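Local coordinates for arginine 3rd transport system periplasmic binding protein (Legionella pneumophila subsp. pneumophila str. Philadelphia 1, PDB 3KZG) that probably binds arginine in the periplasm and hands it to an uptake transporter, as a family 3 bacterial solute-binding protein, at residues Ile95-Leu108 / Gly177-Ile189. Numbering follows the deposited sequence.
Sequences ITTVDSKISTFDDL and GKKYKLIGKKISI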
loop_
_atom_site.group_PDB
_atom_site.type_symbol
_atom_site.label_atom_id
_atom_site.label_comp_id
_atom_site.label_asym_id
_atom_site.label_seq_id
_atom_site.Cartn_x
_atom_site.Cartn_y
_atom_site.Cartn_z
ATOM N N ILE A 95 -26.867 -21.446 8.827
ATOM C CA ILE A 95 -26.216 -22.604 8.230
ATOM C C ILE A 95 -27.085 -23.835 8.472
ATOM O O ILE A 95 -27.768 -23.926 9.488
ATOM C CB ILE A 95 -24.809 -22.817 8.838
ATOM C CG1 ILE A 95 -24.118 -24.002 8.160
ATOM C CG2 ILE A 95 -24.914 -23.041 10.350
ATOM C CD1 ILE A 95 -22.671 -24.159 8.552
ATOM N N THR A 96 -27.080 -24.765 7.524
ATOM C CA THR A 96 -27.867 -25.993 7.645
ATOM C C THR A 96 -27.140 -27.103 6.887
ATOM O O THR A 96 -26.104 -26.858 6.278
ATOM C CB THR A 96 -29.290 -25.805 7.064
ATOM O OG1 THR A 96 -30.104 -26.932 7.414
ATOM C CG2 THR A 96 -29.244 -25.671 5.546
ATOM N N THR A 97 -27.664 -28.323 6.936
ATOM C CA THR A 97 -27.023 -29.432 6.235
ATOM C C THR A 97 -27.373 -29.394 4.754
ATOM O O THR A 97 -28.473 -29.000 4.386
ATOM C CB THR A 97 -27.443 -30.793 6.825
ATOM O OG1 THR A 97 -28.873 -30.900 6.816
ATOM C CG2 THR A 97 -26.931 -30.930 8.253
ATOM N N VAL A 98 -26.428 -29.805 3.913
ATOM C CA VAL A 98 -26.617 -29.804 2.461
ATOM C C VAL A 98 -27.857 -30.558 1.991
ATOM O O VAL A 98 -28.449 -30.216 0.968
ATOM C CB VAL A 98 -25.394 -30.403 1.741
ATOM C CG1 VAL A 98 -24.159 -29.592 2.070
ATOM C CG2 VAL A 98 -25.208 -31.855 2.149
ATOM N N ASP A 99 -28.245 -31.584 2.736
ATOM C CA ASP A 99 -29.414 -32.379 2.386
ATOM C C ASP A 99 -30.708 -31.735 2.875
ATOM O O ASP A 99 -31.733 -32.406 3.002
ATOM C CB ASP A 99 -29.274 -33.788 2.968
ATOM C CG ASP A 99 -28.935 -33.779 4.444
ATOM O OD1 ASP A 99 -29.841 -33.535 5.268
ATOM O OD2 ASP A 99 -27.752 -34.003 4.777
ATOM N N SER A 100 -30.665 -30.432 3.141
ATOM C CA SER A 100 -31.849 -29.722 3.614
ATOM C C SER A 100 -32.631 -29.070 2.480
ATOM O O SER A 100 -32.045 -28.566 1.523
ATOM C CB SER A 100 -31.460 -28.641 4.628
ATOM O OG SER A 100 -32.562 -27.783 4.885
ATOM N N LYS A 101 -33.954 -29.083 2.596
ATOM C CA LYS A 101 -34.811 -28.466 1.592
ATOM C C LYS A 101 -34.686 -26.945 1.684
ATOM O O LYS A 101 -34.901 -26.229 0.701
ATOM C CB LYS A 101 -36.269 -28.892 1.795
ATOM C CG LYS A 101 -36.619 -30.236 1.165
ATOM C CD LYS A 101 -36.538 -30.161 -0.354
ATOM C CE LYS A 101 -36.983 -31.460 -1.013
ATOM N NZ LYS A 101 -36.075 -32.595 -0.694
ATOM N N ILE A 102 -34.339 -26.456 2.869
ATOM C CA ILE A 102 -34.159 -25.024 3.069
ATOM C C ILE A 102 -32.994 -24.591 2.188
ATOM O O ILE A 102 -31.895 -25.125 2.304
ATOM C CB ILE A 102 -33.808 -24.693 4.534
ATOM C CG1 ILE A 102 -34.965 -25.082 5.449
ATOM C CG2 ILE A 102 -33.483 -23.212 4.668
ATOM C CD1 ILE A 102 -34.661 -24.889 6.915
ATOM N N SER A 103 -33.238 -23.629 1.305
ATOM C CA SER A 103 -32.191 -23.151 0.414
ATOM C C SER A 103 -32.163 -21.631 0.339
ATOM O O SER A 103 -31.175 -21.045 -0.101
ATOM C CB SER A 103 -32.384 -23.746 -0.984
ATOM O OG SER A 103 -33.692 -23.497 -1.459
ATOM N N THR A 104 -33.248 -20.997 0.775
ATOM C CA THR A 104 -33.332 -19.541 0.766
ATOM C C THR A 104 -33.696 -18.999 2.140
ATOM O O THR A 104 -34.343 -19.673 2.938
ATOM C CB THR A 104 -34.386 -19.021 -0.243
ATOM O OG1 THR A 104 -35.703 -19.375 0.204
ATOM C CG2 THR A 104 -34.138 -19.607 -1.623
ATOM N N PHE A 105 -33.270 -17.771 2.399
ATOM C CA PHE A 105 -33.535 -17.088 3.659
ATOM C C PHE A 105 -35.036 -17.127 3.959
ATOM O O PHE A 105 -35.458 -17.069 5.113
ATOM C CB PHE A 105 -33.068 -15.637 3.537
ATOM C CG PHE A 105 -32.874 -14.942 4.846
ATOM C CD1 PHE A 105 -31.797 -15.264 5.664
ATOM C CD2 PHE A 105 -33.751 -13.940 5.249
ATOM C CE1 PHE A 105 -31.592 -14.594 6.867
ATOM C CE2 PHE A 105 -33.556 -13.262 6.453
ATOM C CZ PHE A 105 -32.474 -13.590 7.264
ATOM N N ASP A 106 -35.831 -17.242 2.900
ATOM C CA ASP A 106 -37.284 -17.265 2.999
ATOM C C ASP A 106 -37.848 -18.606 3.485
ATOM O O ASP A 106 -38.942 -18.653 4.056
ATOM C CB ASP A 106 -37.877 -16.908 1.631
ATOM C CG ASP A 106 -39.233 -16.243 1.735
ATOM O OD1 ASP A 106 -39.342 -15.211 2.431
ATOM O OD2 ASP A 106 -40.189 -16.748 1.108
ATOM N N ASP A 107 -37.108 -19.691 3.263
ATOM C CA ASP A 107 -37.553 -21.023 3.684
ATOM C C ASP A 107 -37.397 -21.267 5.187
ATOM O O ASP A 107 -37.859 -22.282 5.713
ATOM C CB ASP A 107 -36.789 -22.115 2.928
ATOM C CG ASP A 107 -37.048 -22.086 1.436
ATOM O OD1 ASP A 107 -38.229 -21.960 1.036
ATOM O OD2 ASP A 107 -36.070 -22.201 0.664
ATOM N N LEU A 108 -36.741 -20.341 5.874
ATOM C CA LEU A 108 -36.537 -20.475 7.308
ATOM C C LEU A 108 -37.830 -20.277 8.088
ATOM O O LEU A 108 -37.868 -20.484 9.300
ATOM C CB LEU A 108 -35.481 -19.472 7.778
ATOM C CG LEU A 108 -34.079 -19.737 7.228
ATOM C CD1 LEU A 108 -33.161 -18.577 7.566
ATOM C CD2 LEU A 108 -33.543 -21.039 7.803
ATOM N N GLY A 177 -17.735 -33.878 -1.219
ATOM C CA GLY A 177 -18.893 -33.008 -1.111
ATOM C C GLY A 177 -19.055 -32.427 0.279
ATOM O O GLY A 177 -18.667 -33.045 1.270
ATOM N N LYS A 178 -19.633 -31.234 0.352
ATOM C CA LYS A 178 -19.835 -30.556 1.623
ATOM C C LYS A 178 -20.962 -31.154 2.455
ATOM O O LYS A 178 -21.864 -31.804 1.929
ATOM C CB LYS A 178 -20.122 -29.071 1.382
ATOM C CG LYS A 178 -18.981 -28.318 0.728
ATOM C CD LYS A 178 -19.301 -26.839 0.583
ATOM C CE LYS A 178 -18.139 -26.093 -0.049
ATOM N NZ LYS A 178 -18.415 -24.639 -0.208
ATOM N N LYS A 179 -20.897 -30.928 3.765
ATOM C CA LYS A 179 -21.918 -31.407 4.687
ATOM C C LYS A 179 -22.857 -30.254 5.019
ATOM O O LYS A 179 -24.030 -30.463 5.342
ATOM C CB LYS A 179 -21.285 -31.926 5.981
ATOM C CG LYS A 179 -22.306 -32.250 7.077
ATOM C CD LYS A 179 -21.638 -32.681 8.374
ATOM C CE LYS A 179 -22.672 -32.977 9.461
ATOM N NZ LYS A 179 -22.041 -33.480 10.722
ATOM N N TYR A 180 -22.333 -29.035 4.925
ATOM C CA TYR A 180 -23.109 -27.836 5.229
ATOM C C TYR A 180 -23.283 -26.899 4.037
ATOM O O TYR A 180 -22.579 -27.005 3.031
ATOM C CB TYR A 180 -22.427 -27.048 6.357
ATOM C CG TYR A 180 -22.209 -27.833 7.627
ATOM C CD1 TYR A 180 -23.284 -28.199 8.441
ATOM C CD2 TYR A 180 -20.927 -28.218 8.014
ATOM C CE1 TYR A 180 -23.084 -28.932 9.613
ATOM C CE2 TYR A 180 -20.714 -28.949 9.177
ATOM C CZ TYR A 180 -21.796 -29.302 9.973
ATOM O OH TYR A 180 -21.581 -30.015 11.136
ATOM N N LYS A 181 -24.236 -25.982 4.174
ATOM C CA LYS A 181 -24.508 -24.961 3.169
ATOM C C LYS A 181 -25.058 -23.739 3.910
ATOM O O LYS A 181 -25.801 -23.874 4.890
ATOM C CB LYS A 181 -25.517 -25.443 2.112
ATOM C CG LYS A 181 -26.919 -25.725 2.622
ATOM C CD LYS A 181 -27.870 -25.982 1.457
ATOM C CE LYS A 181 -29.245 -26.408 1.933
ATOM N NZ LYS A 181 -30.160 -26.701 0.792
ATOM N N LEU A 182 -24.675 -22.553 3.451
ATOM C CA LEU A 182 -25.118 -21.311 4.071
ATOM C C LEU A 182 -26.455 -20.873 3.491
ATOM O O LEU A 182 -26.713 -21.035 2.296
ATOM C CB LEU A 182 -24.079 -20.209 3.850
ATOM C CG LEU A 182 -22.613 -20.535 4.140
ATOM C CD1 LEU A 182 -21.780 -19.270 3.975
ATOM C CD2 LEU A 182 -22.460 -21.097 5.547
ATOM N N ILE A 183 -27.301 -20.307 4.343
ATOM C CA ILE A 183 -28.617 -19.845 3.926
ATOM C C ILE A 183 -28.686 -18.323 4.041
ATOM O O ILE A 183 -28.579 -17.773 5.139
ATOM C CB ILE A 183 -29.717 -20.475 4.807
ATOM C CG1 ILE A 183 -29.559 -22.001 4.820
ATOM C CG2 ILE A 183 -31.096 -20.086 4.286
ATOM C CD1 ILE A 183 -29.646 -22.648 3.444
ATOM N N GLY A 184 -28.857 -17.652 2.903
ATOM C CA GLY A 184 -28.926 -16.199 2.894
ATOM C C GLY A 184 -27.558 -15.579 3.096
ATOM O O GLY A 184 -26.582 -16.296 3.298
ATOM N N LYS A 185 -27.474 -14.254 3.034
ATOM C CA LYS A 185 -26.202 -13.557 3.227
ATOM C C LYS A 185 -25.951 -13.396 4.730
ATOM O O LYS A 185 -26.833 -13.673 5.541
ATOM C CB LYS A 185 -26.257 -12.175 2.573
ATOM C CG LYS A 185 -26.814 -12.180 1.159
ATOM C CD LYS A 185 -27.097 -10.766 0.659
ATOM C CE LYS A 185 -27.854 -10.799 -0.668
ATOM N NZ LYS A 185 -28.207 -9.431 -1.146
ATOM N N LYS A 186 -24.753 -12.955 5.102
ATOM C CA LYS A 186 -24.429 -12.757 6.509
ATOM C C LYS A 186 -25.294 -11.622 7.044
ATOM O O LYS A 186 -25.719 -10.756 6.281
ATOM C CB LYS A 186 -22.943 -12.426 6.675
ATOM C CG LYS A 186 -22.462 -11.207 5.908
ATOM C CD LYS A 186 -20.967 -11.016 6.120
ATOM C CE LYS A 186 -20.429 -9.834 5.317
ATOM N NZ LYS A 186 -18.953 -9.704 5.478
ATOM N N ILE A 187 -25.555 -11.625 8.347
ATOM C CA ILE A 187 -26.405 -10.606 8.957
ATOM C C ILE A 187 -25.665 -9.758 9.987
ATOM O O ILE A 187 -25.039 -10.288 10.907
ATOM C CB ILE A 187 -27.626 -11.247 9.660
ATOM C CG1 ILE A 187 -28.312 -12.250 8.725
ATOM C CG2 ILE A 187 -28.602 -10.166 10.098
ATOM C CD1 ILE A 187 -28.822 -11.653 7.435
ATOM N N SER A 188 -25.751 -8.441 9.844
ATOM C CA SER A 188 -25.088 -7.555 10.788
ATOM C C SER A 188 -25.785 -7.673 12.138
ATOM O O SER A 188 -27.006 -7.581 12.224
ATOM C CB SER A 188 -25.151 -6.104 10.304
ATOM O OG SER A 188 -24.406 -5.255 11.163
ATOM N N ILE A 189 -25.012 -7.892 13.192
ATOM C CA ILE A 189 -25.599 -8.003 14.517
ATOM C C ILE A 189 -24.635 -7.454 15.558
ATOM O O ILE A 189 -23.452 -7.795 15.569
ATOM C CB ILE A 189 -25.941 -9.470 14.860
ATOM C CG1 ILE A 189 -26.568 -9.539 16.259
ATOM C CG2 ILE A 189 -24.688 -10.329 14.761
ATOM C CD1 ILE A 189 -26.917 -10.935 16.711
#
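Lys-181 NZ donates to Ser-100 O at 2.8 Å, the donor tilted 29° from the carbonyl plane, and makes a second, weak bond to Ile-102 O. The lysine stands on an edge strand of the five-stranded mixed sheet in one of the two lobes that make up a periplasmic binding protein. Here strand 180-183 runs antiparallel to strand 95-97, which continues into the loop that the ammonium group holds. Thr-96 and Lys-181 form a hydrogen-bonded pair, with Lys-181 N 2.9 Å from Thr-96 O, and just past the strand ends Val-98 N donates to Lys-179 O. With CG set between its backbone N and carbonyl carbon (chi1 65°) and the chain extended beyond, Lys-181 runs alongside Thr-96 CG2 before reaching the loop carbonyls. The same methyl meets Ile-183 CD1 at 3.7 Å, while Ile-183 CG2 touches both Ile-102 CG2 and Leu-108 CD1. On the sheet face bearing Ile-95, its CD1 packs 3.6 Å from Tyr-180 CB; the Tyr-180 hydroxyl is hydrogen-bonded to Glu-169 OE1. Past the corner at Gly-184, whose CA lies beside Phe-105 CD1, the side chains of Phe-105 and Ile-187 come from opposite directions, with ring atoms CE1 and CZ each 4.1 Å from Ile-187 CD1.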